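Local atomic coordinates of hydrazine synthase subunit alpha (Candidatus Kuenenia stuttgartiensis, PDB entry 5C2V), a protein that forms, with the beta and gamma subunits, the anammox hydrazine synthase and uses heme c to condense hydroxylamine with ammonia into hydrazine. Residues R116-L121 against Y188-Q193; E422-S427 against E634-D639; Y510-G515 against H573-Y578. One frame throughout, in Å; residues are numbered along the deposited sequence.

Contact 1: residues R116-L121 against Y188-Q193; sequences RQMTDL and YRLDTQ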
loop_
_atom_site.group_PDB
_atom_site.type_symbol
_atom_site.label_atom_id
_atom_site.label_comp_id
_atom_site.label_asym_id
_atom_site.label_seq_id
_atom_site.Cartn_x
_atom_site.Cartn_y
_atom_site.Cartn_z
ATOM N N ARG D 116 -9.510 -19.659 44.100
ATOM C CA ARG D 116 -10.889 -19.830 43.644
ATOM C C ARG D 116 -10.972 -19.930 42.119
ATOM O O ARG D 116 -10.247 -19.238 41.405
ATOM C CB ARG D 116 -11.763 -18.673 44.143
ATOM C CG ARG D 116 -13.235 -18.802 43.778
ATOM C CD ARG D 116 -14.006 -17.524 44.073
ATOM N NE ARG D 116 -15.377 -17.599 43.577
ATOM C CZ ARG D 116 -16.211 -16.566 43.522
ATOM N NH1 ARG D 116 -15.816 -15.369 43.933
ATOM N NH2 ARG D 116 -17.441 -16.730 43.052
ATOM N N GLN D 117 -11.863 -20.789 41.628
ATOM C CA GLN D 117 -12.022 -21.010 40.191
ATOM C C GLN D 117 -13.174 -20.197 39.599
ATOM O O GLN D 117 -14.336 -20.408 39.944
ATOM C CB GLN D 117 -12.247 -22.494 39.906
ATOM C CG GLN D 117 -12.342 -22.831 38.428
ATOM C CD GLN D 117 -12.615 -24.301 38.182
ATOM O OE1 GLN D 117 -12.506 -25.125 39.089
ATOM N NE2 GLN D 117 -12.974 -24.638 36.948
ATOM N N MET D 118 -12.839 -19.267 38.709
ATOM C CA MET D 118 -13.827 -18.374 38.107
ATOM C C MET D 118 -14.592 -18.957 36.912
ATOM O O MET D 118 -15.803 -18.766 36.801
ATOM C CB MET D 118 -13.148 -17.071 37.690
ATOM C CG MET D 118 -12.426 -16.395 38.836
ATOM S SD MET D 118 -13.444 -16.411 40.322
ATOM C CE MET D 118 -14.667 -15.175 39.898
ATOM N N THR D 119 -13.895 -19.657 36.019
ATOM C CA THR D 119 -14.514 -20.113 34.771
ATOM C C THR D 119 -14.427 -21.621 34.544
ATOM O O THR D 119 -13.361 -22.215 34.668
ATOM C CB THR D 119 -13.884 -19.416 33.546
ATOM O OG1 THR D 119 -12.457 -19.541 33.600
ATOM C CG2 THR D 119 -14.254 -17.946 33.516
ATOM N N ASP D 120 -15.567 -22.237 34.248
ATOM C CA ASP D 120 -15.611 -23.630 33.802
ATOM C C ASP D 120 -15.735 -23.782 32.280
ATOM O O ASP D 120 -15.936 -24.893 31.789
ATOM C CB ASP D 120 -16.749 -24.388 34.485
ATOM C CG ASP D 120 -16.430 -25.862 34.664
ATOM O OD1 ASP D 120 -15.229 -26.204 34.713
ATOM O OD2 ASP D 120 -17.372 -26.677 34.752
ATOM N N LEU D 121 -15.619 -22.674 31.548
ATOM C CA LEU D 121 -15.965 -22.612 30.122
ATOM C C LEU D 121 -15.360 -23.738 29.288
ATOM O O LEU D 121 -14.245 -24.189 29.548
ATOM C CB LEU D 121 -15.514 -21.267 29.529
ATOM C CG LEU D 121 -15.716 -21.063 28.020
ATOM C CD1 LEU D 121 -17.193 -20.913 27.679
ATOM C CD2 LEU D 121 -14.906 -19.890 27.479
ATOM N N TYR D 188 -15.690 -11.399 27.356
ATOM C CA TYR D 188 -16.742 -11.809 28.274
ATOM C C TYR D 188 -16.716 -10.966 29.543
ATOM O O TYR D 188 -15.641 -10.663 30.079
ATOM C CB TYR D 188 -16.593 -13.285 28.652
ATOM C CG TYR D 188 -16.972 -14.275 27.575
ATOM C CD1 TYR D 188 -16.048 -14.683 26.622
ATOM C CD2 TYR D 188 -18.247 -14.824 27.530
ATOM C CE1 TYR D 188 -16.389 -15.598 25.643
ATOM C CE2 TYR D 188 -18.597 -15.739 26.555
ATOM C CZ TYR D 188 -17.664 -16.122 25.614
ATOM O OH TYR D 188 -18.009 -17.032 24.642
ATOM N N ARG D 189 -17.899 -10.589 30.017
ATOM C CA ARG D 189 -18.033 -9.997 31.341
ATOM C C ARG D 189 -18.490 -11.077 32.315
ATOM O O ARG D 189 -19.297 -11.945 31.969
ATOM C CB ARG D 189 -19.006 -8.814 31.332
ATOM C CG ARG D 189 -20.455 -9.159 31.033
ATOM C CD ARG D 189 -21.344 -7.939 31.223
ATOM N NE ARG D 189 -22.726 -8.188 30.824
ATOM C CZ ARG D 189 -23.702 -7.289 30.917
ATOM N NH1 ARG D 189 -23.447 -6.081 31.399
ATOM N NH2 ARG D 189 -24.932 -7.599 30.530
ATOM N N LEU D 190 -17.959 -11.027 33.532
ATOM C CA LEU D 190 -18.176 -12.091 34.502
ATOM C C LEU D 190 -18.612 -11.551 35.859
ATOM O O LEU D 190 -17.893 -10.776 36.493
ATOM C CB LEU D 190 -16.900 -12.930 34.649
ATOM C CG LEU D 190 -16.853 -14.093 35.644
ATOM C CD1 LEU D 190 -15.977 -15.202 35.098
ATOM C CD2 LEU D 190 -16.323 -13.644 36.996
ATOM N N ASP D 191 -19.797 -11.966 36.294
ATOM C CA ASP D 191 -20.268 -11.668 37.638
ATOM C C ASP D 191 -19.673 -12.680 38.608
ATOM O O ASP D 191 -19.869 -13.897 38.464
ATOM C CB ASP D 191 -21.798 -11.686 37.702
ATOM C CG ASP D 191 -22.340 -10.975 38.930
ATOM O OD1 ASP D 191 -21.735 -11.099 40.016
ATOM O OD2 ASP D 191 -23.375 -10.287 38.810
ATOM N N THR D 192 -18.943 -12.156 39.590
ATOM C CA THR D 192 -18.217 -12.967 40.558
ATOM C C THR D 192 -19.099 -13.449 41.705
ATOM O O THR D 192 -18.737 -14.383 42.419
ATOM C CB THR D 192 -17.030 -12.182 41.157
ATOM O OG1 THR D 192 -17.523 -11.073 41.919
ATOM C CG2 THR D 192 -16.116 -11.667 40.057
ATOM N N GLN D 193 -20.249 -12.810 41.885
ATOM C CA GLN D 193 -21.121 -13.144 43.006
ATOM C C GLN D 193 -22.228 -14.123 42.630
ATOM O O GLN D 193 -23.041 -14.497 43.476
ATOM C CB GLN D 193 -21.723 -11.872 43.608
ATOM C CG GLN D 193 -20.712 -11.028 44.372
ATOM C CD GLN D 193 -19.994 -11.810 45.461
ATOM O OE1 GLN D 193 -20.521 -12.788 45.994
ATOM N NE2 GLN D 193 -18.782 -11.382 45.792
#
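Met118 and Leu190 meet at the middle of this contact, their side chains crossing at about a right angle. The Met118 chain leaves the backbone with CG opposite its own carbonyl carbon (chi1 -56°) and then bends twice more, which curls the methyl CE back to a point 3.7 Å from Leu190 CD2. The same methyl lies 3.8 Å from Thr192 CG2, so this one methyl touches both Leu190 and Thr192. The other Leu190 branch is taken by Thr119, whose CG2 comes to 3.6 Å from Leu190 CD1. These residues are buried. The hydroxyls beside the methyls turn to other partners, Thr119 OG1 to Ile105 N and Thr192 OG1 to Thr163 OG1, leaving the methyls for the apolar seam. Farther out, partly exposed Arg116 makes the polar bond of the contact. Its chain runs extended from CG to NE and brings NH2 to 2.8 Å from Thr192 O, with an N-H...O angle of 157°. The carbonyl oxygen lies at the guanidinium edge, in its plane, while Met118 CE sits 4.1 Å above that plane, over its centre. NH2 also bonds Leu214 O, and the two backbone carbonyls on NH2 would limit the group's rotation. On this looser side Gln193 turns its CB away, and its backbone N bonds Asp191 OD1 in an Asx turn that rounds off strand 186-191. Strand 116-117 is the outermost strand of one four-stranded antiparallel sheet, and strand 186-191 belongs to the next sheet along the chain. An apolar seam between successive sheets, closed by an arginine on a backbone carbonyl, fits the packing of neighbouring blades in the six-bladed beta-propeller.

Contact 2: residues E422-S427 against E634-D639; sequences EGYPHS and EGLTLD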
loop_
_atom_site.group_PDB
_atom_site.type_symbol
_atom_site.label_atom_id
_atom_site.label_comp_id
_atom_site.label_asym_id
_atom_site.label_seq_id
_atom_site.Cartn_x
_atom_site.Cartn_y
_atom_site.Cartn_z
ATOM N N GLU D 422 -41.432 -12.857 26.524
ATOM C CA GLU D 422 -42.200 -12.117 25.526
ATOM C C GLU D 422 -42.564 -12.961 24.304
ATOM O O GLU D 422 -43.531 -12.659 23.604
ATOM C CB GLU D 422 -41.431 -10.871 25.093
ATOM C CG GLU D 422 -41.037 -9.971 26.253
ATOM C CD GLU D 422 -40.668 -8.572 25.808
ATOM O OE1 GLU D 422 -40.798 -8.279 24.602
ATOM O OE2 GLU D 422 -40.254 -7.765 26.665
ATOM N N GLY D 423 -41.791 -14.011 24.047
ATOM C CA GLY D 423 -42.126 -14.951 22.992
ATOM C C GLY D 423 -41.456 -14.708 21.652
ATOM O O GLY D 423 -41.897 -15.237 20.631
ATOM N N TYR D 424 -40.394 -13.909 21.646
ATOM C CA TYR D 424 -39.639 -13.670 20.420
ATOM C C TYR D 424 -38.710 -14.840 20.114
ATOM O O TYR D 424 -38.115 -15.416 21.025
ATOM C CB TYR D 424 -38.835 -12.373 20.520
ATOM C CG TYR D 424 -39.664 -11.127 20.320
ATOM C CD1 TYR D 424 -40.072 -10.743 19.050
ATOM C CD2 TYR D 424 -40.036 -10.334 21.396
ATOM C CE1 TYR D 424 -40.829 -9.607 18.857
ATOM C CE2 TYR D 424 -40.794 -9.195 21.213
ATOM C CZ TYR D 424 -41.187 -8.837 19.940
ATOM O OH TYR D 424 -41.941 -7.705 19.743
ATOM N N PRO D 425 -38.588 -15.198 18.826
ATOM C CA PRO D 425 -37.713 -16.290 18.383
ATOM C C PRO D 425 -36.254 -16.044 18.752
ATOM O O PRO D 425 -35.516 -16.990 19.030
ATOM C CB PRO D 425 -37.895 -16.292 16.861
ATOM C CG PRO D 425 -39.214 -15.634 16.632
ATOM C CD PRO D 425 -39.329 -14.597 17.704
ATOM N N HIS D 426 -35.851 -14.778 18.754
ATOM C CA HIS D 426 -34.478 -14.406 19.068
ATOM C C HIS D 426 -34.440 -12.997 19.649
ATOM O O HIS D 426 -35.333 -12.190 19.389
ATOM C CB HIS D 426 -33.603 -14.491 17.813
ATOM C CG HIS D 426 -32.137 -14.590 18.096
ATOM N ND1 HIS D 426 -31.375 -13.510 18.484
ATOM C CD2 HIS D 426 -31.287 -15.645 18.033
ATOM C CE1 HIS D 426 -30.122 -13.894 18.657
ATOM N NE2 HIS D 426 -30.044 -15.186 18.388
ATOM N N SER D 427 -33.414 -12.707 20.442
ATOM C CA SER D 427 -33.215 -11.360 20.963
ATOM C C SER D 427 -32.968 -10.398 19.807
ATOM O O SER D 427 -32.352 -10.769 18.809
ATOM C CB SER D 427 -32.046 -11.328 21.950
ATOM O OG SER D 427 -30.858 -11.812 21.348
ATOM N N GLU D 634 -40.065 -10.120 11.747
ATOM C CA GLU D 634 -39.473 -10.857 10.634
ATOM C C GLU D 634 -37.967 -11.052 10.784
ATOM O O GLU D 634 -37.248 -10.143 11.196
ATOM C CB GLU D 634 -39.772 -10.143 9.312
ATOM C CG GLU D 634 -39.197 -10.839 8.086
ATOM C CD GLU D 634 -39.739 -10.283 6.784
ATOM O OE1 GLU D 634 -39.692 -11.005 5.767
ATOM O OE2 GLU D 634 -40.211 -9.126 6.778
ATOM N N GLY D 635 -37.502 -12.252 10.450
ATOM C CA GLY D 635 -36.082 -12.537 10.379
ATOM C C GLY D 635 -35.415 -12.841 11.705
ATOM O O GLY D 635 -34.207 -12.650 11.851
ATOM N N LEU D 636 -36.192 -13.300 12.682
ATOM C CA LEU D 636 -35.625 -13.666 13.975
ATOM C C LEU D 636 -35.368 -15.165 14.119
ATOM O O LEU D 636 -34.828 -15.609 15.131
ATOM C CB LEU D 636 -36.531 -13.187 15.109
ATOM C CG LEU D 636 -36.667 -11.669 15.247
ATOM C CD1 LEU D 636 -37.273 -11.301 16.594
ATOM C CD2 LEU D 636 -35.320 -10.987 15.054
ATOM N N THR D 637 -35.744 -15.947 13.114
ATOM C CA THR D 637 -35.521 -17.387 13.178
ATOM C C THR D 637 -34.223 -17.762 12.468
ATOM O O THR D 637 -34.123 -17.664 11.245
ATOM C CB THR D 637 -36.692 -18.170 12.557
ATOM O OG1 THR D 637 -37.934 -17.629 13.025
ATOM C CG2 THR D 637 -36.609 -19.641 12.938
ATOM N N LEU D 638 -33.235 -18.198 13.246
ATOM C CA LEU D 638 -31.918 -18.534 12.711
ATOM C C LEU D 638 -31.986 -19.729 11.769
ATOM O O LEU D 638 -31.204 -19.834 10.824
ATOM C CB LEU D 638 -30.936 -18.822 13.848
ATOM C CG LEU D 638 -30.553 -17.642 14.742
ATOM C CD1 LEU D 638 -29.589 -18.086 15.831
ATOM C CD2 LEU D 638 -29.949 -16.520 13.913
ATOM N N ASP D 639 -32.925 -20.626 12.043
ATOM C CA ASP D 639 -33.144 -21.806 11.218
ATOM C C ASP D 639 -33.483 -21.408 9.783
ATOM O O ASP D 639 -33.002 -22.011 8.825
ATOM C CB ASP D 639 -34.269 -22.660 11.818
ATOM C CG ASP D 639 -34.264 -24.091 11.311
ATOM O OD1 ASP D 639 -33.912 -24.320 10.135
ATOM O OD2 ASP D 639 -34.621 -24.994 12.096
#
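His426 ND1 donates to Ser427 O at 2.9 Å, nearly straight at 178°, and so holds the imidazole beside Leu638. The oxygen receives this N-H on a lone pair, and it lies almost exactly in the ring plane, so the bond fixes the ring's rotation. With CG opposite the backbone N (chi1 -160°), the ring swings out beside the 634-639 segment. There His426 CD2 comes to 3.7 Å from Leu638 CD1, the two side chains passing at a slant. Leu636 is the hub of the contact. Its CB rests 3.8 Å from Pro425 CB, the proline ring crossing the leucine at about a right angle, and its CD1 reaches both Tyr424 CD1 at 3.8 Å and His426 O at 3.5 Å. Leu636 O also lies against 422-427, 3.6 Å from Pro425 CB and 3.2 Å from His426 CB. Thr637 points its CB away from 422-427; its hydroxyl bonds Asp613 OD1. Behind the seam, Leu522 of strand 517-522 touches His426, Leu636 and Leu638 together, and the Tyr424 ring meets that of Trp428. The 634-639 segment belongs to the cytochrome c family region, and it packs here on the loop that leads into strand 428-433. The chemistry is therefore largely apolar between the loops: His426 ND1 bonds within its own loop and Thr637 OG1 bonds Asp613, while the fit depends on the shapes of two leucines, a proline and the Tyr424 and His426 rings rather than on directed bonds.

Contact 3: residues Y510-G515 against H573-Y578; sequences YVESDG and HAKALY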
loop_
_atom_site.group_PDB
_atom_site.type_symbol
_atom_site.label_atom_id
_atom_site.label_comp_id
_atom_site.label_asym_id
_atom_site.label_seq_id
_atom_site.Cartn_x
_atom_site.Cartn_y
_atom_site.Cartn_z
ATOM N N TYR D 510 -35.448 -0.313 3.610
ATOM C CA TYR D 510 -35.512 0.845 2.722
ATOM C C TYR D 510 -34.791 2.056 3.308
ATOM O O TYR D 510 -34.579 2.144 4.518
ATOM C CB TYR D 510 -36.968 1.204 2.399
ATOM C CG TYR D 510 -37.813 1.608 3.590
ATOM C CD1 TYR D 510 -37.862 2.931 4.016
ATOM C CD2 TYR D 510 -38.579 0.673 4.272
ATOM C CE1 TYR D 510 -38.639 3.306 5.098
ATOM C CE2 TYR D 510 -39.359 1.039 5.354
ATOM C CZ TYR D 510 -39.385 2.356 5.763
ATOM O OH TYR D 510 -40.160 2.725 6.838
ATOM N N VAL D 511 -34.411 2.982 2.433
ATOM C CA VAL D 511 -33.730 4.205 2.842
ATOM C C VAL D 511 -34.565 5.429 2.473
ATOM O O VAL D 511 -35.091 5.518 1.364
ATOM C CB VAL D 511 -32.330 4.313 2.194
ATOM C CG1 VAL D 511 -31.700 5.667 2.488
ATOM C CG2 VAL D 511 -31.432 3.192 2.686
ATOM N N GLU D 512 -34.684 6.367 3.409
ATOM C CA GLU D 512 -35.461 7.581 3.190
ATOM C C GLU D 512 -34.818 8.468 2.129
ATOM O O GLU D 512 -33.632 8.332 1.829
ATOM C CB GLU D 512 -35.623 8.361 4.498
ATOM C CG GLU D 512 -36.349 7.603 5.599
ATOM C CD GLU D 512 -37.834 7.448 5.328
ATOM O OE1 GLU D 512 -38.479 6.624 6.009
ATOM O OE2 GLU D 512 -38.359 8.156 4.443
ATOM N N SER D 513 -35.613 9.373 1.567
ATOM C CA SER D 513 -35.164 10.245 0.485
ATOM C C SER D 513 -33.996 11.145 0.886
ATOM O O SER D 513 -33.267 11.638 0.026
ATOM C CB SER D 513 -36.329 11.107 -0.011
ATOM O OG SER D 513 -36.753 12.017 0.989
ATOM N N ASP D 514 -33.819 11.361 2.186
ATOM C CA ASP D 514 -32.734 12.206 2.672
ATOM C C ASP D 514 -31.494 11.385 3.020
ATOM O O ASP D 514 -30.492 11.927 3.487
ATOM C CB ASP D 514 -33.187 13.021 3.888
ATOM C CG ASP D 514 -33.472 12.155 5.100
ATOM O OD1 ASP D 514 -33.861 10.983 4.920
ATOM O OD2 ASP D 514 -33.308 12.651 6.236
ATOM N N GLY D 515 -31.570 10.078 2.795
ATOM C CA GLY D 515 -30.436 9.198 3.022
ATOM C C GLY D 515 -30.420 8.564 4.399
ATOM O O GLY D 515 -29.464 7.881 4.764
ATOM N N HIS D 573 -31.134 16.492 10.915
ATOM C CA HIS D 573 -32.520 16.214 11.238
ATOM C C HIS D 573 -33.028 15.199 10.224
ATOM O O HIS D 573 -33.242 15.524 9.057
ATOM C CB HIS D 573 -33.342 17.501 11.216
ATOM C CG HIS D 573 -34.739 17.348 11.730
ATOM N ND1 HIS D 573 -35.626 18.398 11.790
ATOM C CD2 HIS D 573 -35.401 16.266 12.210
ATOM C CE1 HIS D 573 -36.776 17.975 12.283
ATOM N NE2 HIS D 573 -36.666 16.686 12.546
ATOM N N ALA D 574 -33.227 13.968 10.683
ATOM C CA ALA D 574 -33.445 12.847 9.780
ATOM C C ALA D 574 -34.878 12.336 9.822
ATOM O O ALA D 574 -35.534 12.375 10.862
ATOM C CB ALA D 574 -32.477 11.719 10.111
ATOM N N LYS D 575 -35.350 11.849 8.679
ATOM C CA LYS D 575 -36.690 11.289 8.577
ATOM C C LYS D 575 -36.805 9.981 9.350
ATOM O O LYS D 575 -37.873 9.646 9.863
ATOM C CB LYS D 575 -37.065 11.057 7.111
ATOM C CG LYS D 575 -37.227 12.325 6.289
ATOM C CD LYS D 575 -37.810 12.007 4.919
ATOM C CE LYS D 575 -38.043 13.268 4.103
ATOM N NZ LYS D 575 -38.705 12.964 2.804
ATOM N N ALA D 576 -35.700 9.247 9.431
ATOM C CA ALA D 576 -35.684 7.942 10.085
ATOM C C ALA D 576 -35.925 8.054 11.587
ATOM O O ALA D 576 -36.434 7.122 12.211
ATOM C CB ALA D 576 -34.365 7.237 9.816
ATOM N N LEU D 577 -35.560 9.199 12.156
ATOM C CA LEU D 577 -35.721 9.449 13.585
ATOM C C LEU D 577 -37.174 9.299 14.030
ATOM O O LEU D 577 -37.448 8.943 15.175
ATOM C CB LEU D 577 -35.210 10.849 13.939
ATOM C CG LEU D 577 -35.253 11.267 15.410
ATOM C CD1 LEU D 577 -34.393 10.345 16.260
ATOM C CD2 LEU D 577 -34.811 12.714 15.569
ATOM N N TYR D 578 -38.098 9.568 13.115
ATOM C CA TYR D 578 -39.522 9.505 13.424
ATOM C C TYR D 578 -40.119 8.140 13.100
ATOM O O TYR D 578 -41.284 7.879 13.397
ATOM C CB TYR D 578 -40.269 10.609 12.674
ATOM C CG TYR D 578 -39.828 12.000 13.071
ATOM C CD1 TYR D 578 -38.738 12.607 12.460
ATOM C CD2 TYR D 578 -40.492 12.701 14.067
ATOM C CE1 TYR D 578 -38.327 13.875 12.826
ATOM C CE2 TYR D 578 -40.090 13.969 14.440
ATOM C CZ TYR D 578 -39.007 14.552 13.817
ATOM O OH TYR D 578 -38.605 15.815 14.186
#
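A type I beta turn, Glu512 to Gly515, joins strand 503-510 to strand 517-522 and lies against Lys575. The turn is closed by Gly515 N on Glu512 O. Lys575 supplies the bridge: its CG stands opposite the carbonyl carbon (chi1 -67°), and beyond it the chain is extended, crossing the side chains of Glu512 and Asp514 obliquely on its way to Ser513. Lys575 CB lies 3.8 Å from Glu512 CG, Lys575 CG lies 3.9 Å from Asp514 OD1, and at the tip Lys575 NZ bonds Ser513 OG at 2.8 Å. Two carboxylates lie near this ammonium without touching it: Glu512 OE2 is 5.1 Å from Lys575 NZ and Asp514 OD1 is 5.6 Å from it, so they would add a modest attraction at most. Asp514 works instead on the backbone. Its OD2 takes the N-H of Lys575 at 3.3 Å, a fairly straight bond (160°) that reaches the syn side of the carboxylate, 31° out of its plane. OD1 goes to Ser516 OG, which also bonds Ala576 N, so the aspartate and the serine between them take two successive amides of 573-578. Residues 575-578 have helical backbone angles, with Tyr578 N bonded to Lys575 O, and His573 NE2 bonds Tyr578 OH. The beta and gamma subunits touch 573-578: the His573 ring stacks on Trp214 of the beta subunit and meets Tyr239 of the gamma subunit edge-to-face. Ala576 lies about 10 Å, side chain to side chain, from Cys556, which covalently binds the middle domain's heme, one of two. The contact is thus that of a type I turn of the middle domain, whose Ser513 and Asp514 bind the chain following the heme-attachment cysteines.

Contact 1 is a buried seam between two successive sheets, consistent with propeller blades, whereas contacts 2 and 3 are partly buried loop-to-loop meetings in the later part of the chain. Contacts 2 and 3 share strand 517-522 as a neighbour: Leu522 backs the apolar seam of 422-427 with 634-639, and the 510-515 turn runs into that strand. Their chemistry differs: contact 1 pairs a hydrophobic middle with one arginine bond, contact 2 is essentially apolar, and contact 3 rests on lysine and aspartate bonds. Only contact 3 has the beta and gamma subunits beside it. Centres of contacts 1 and 3 lie about 43 Å apart.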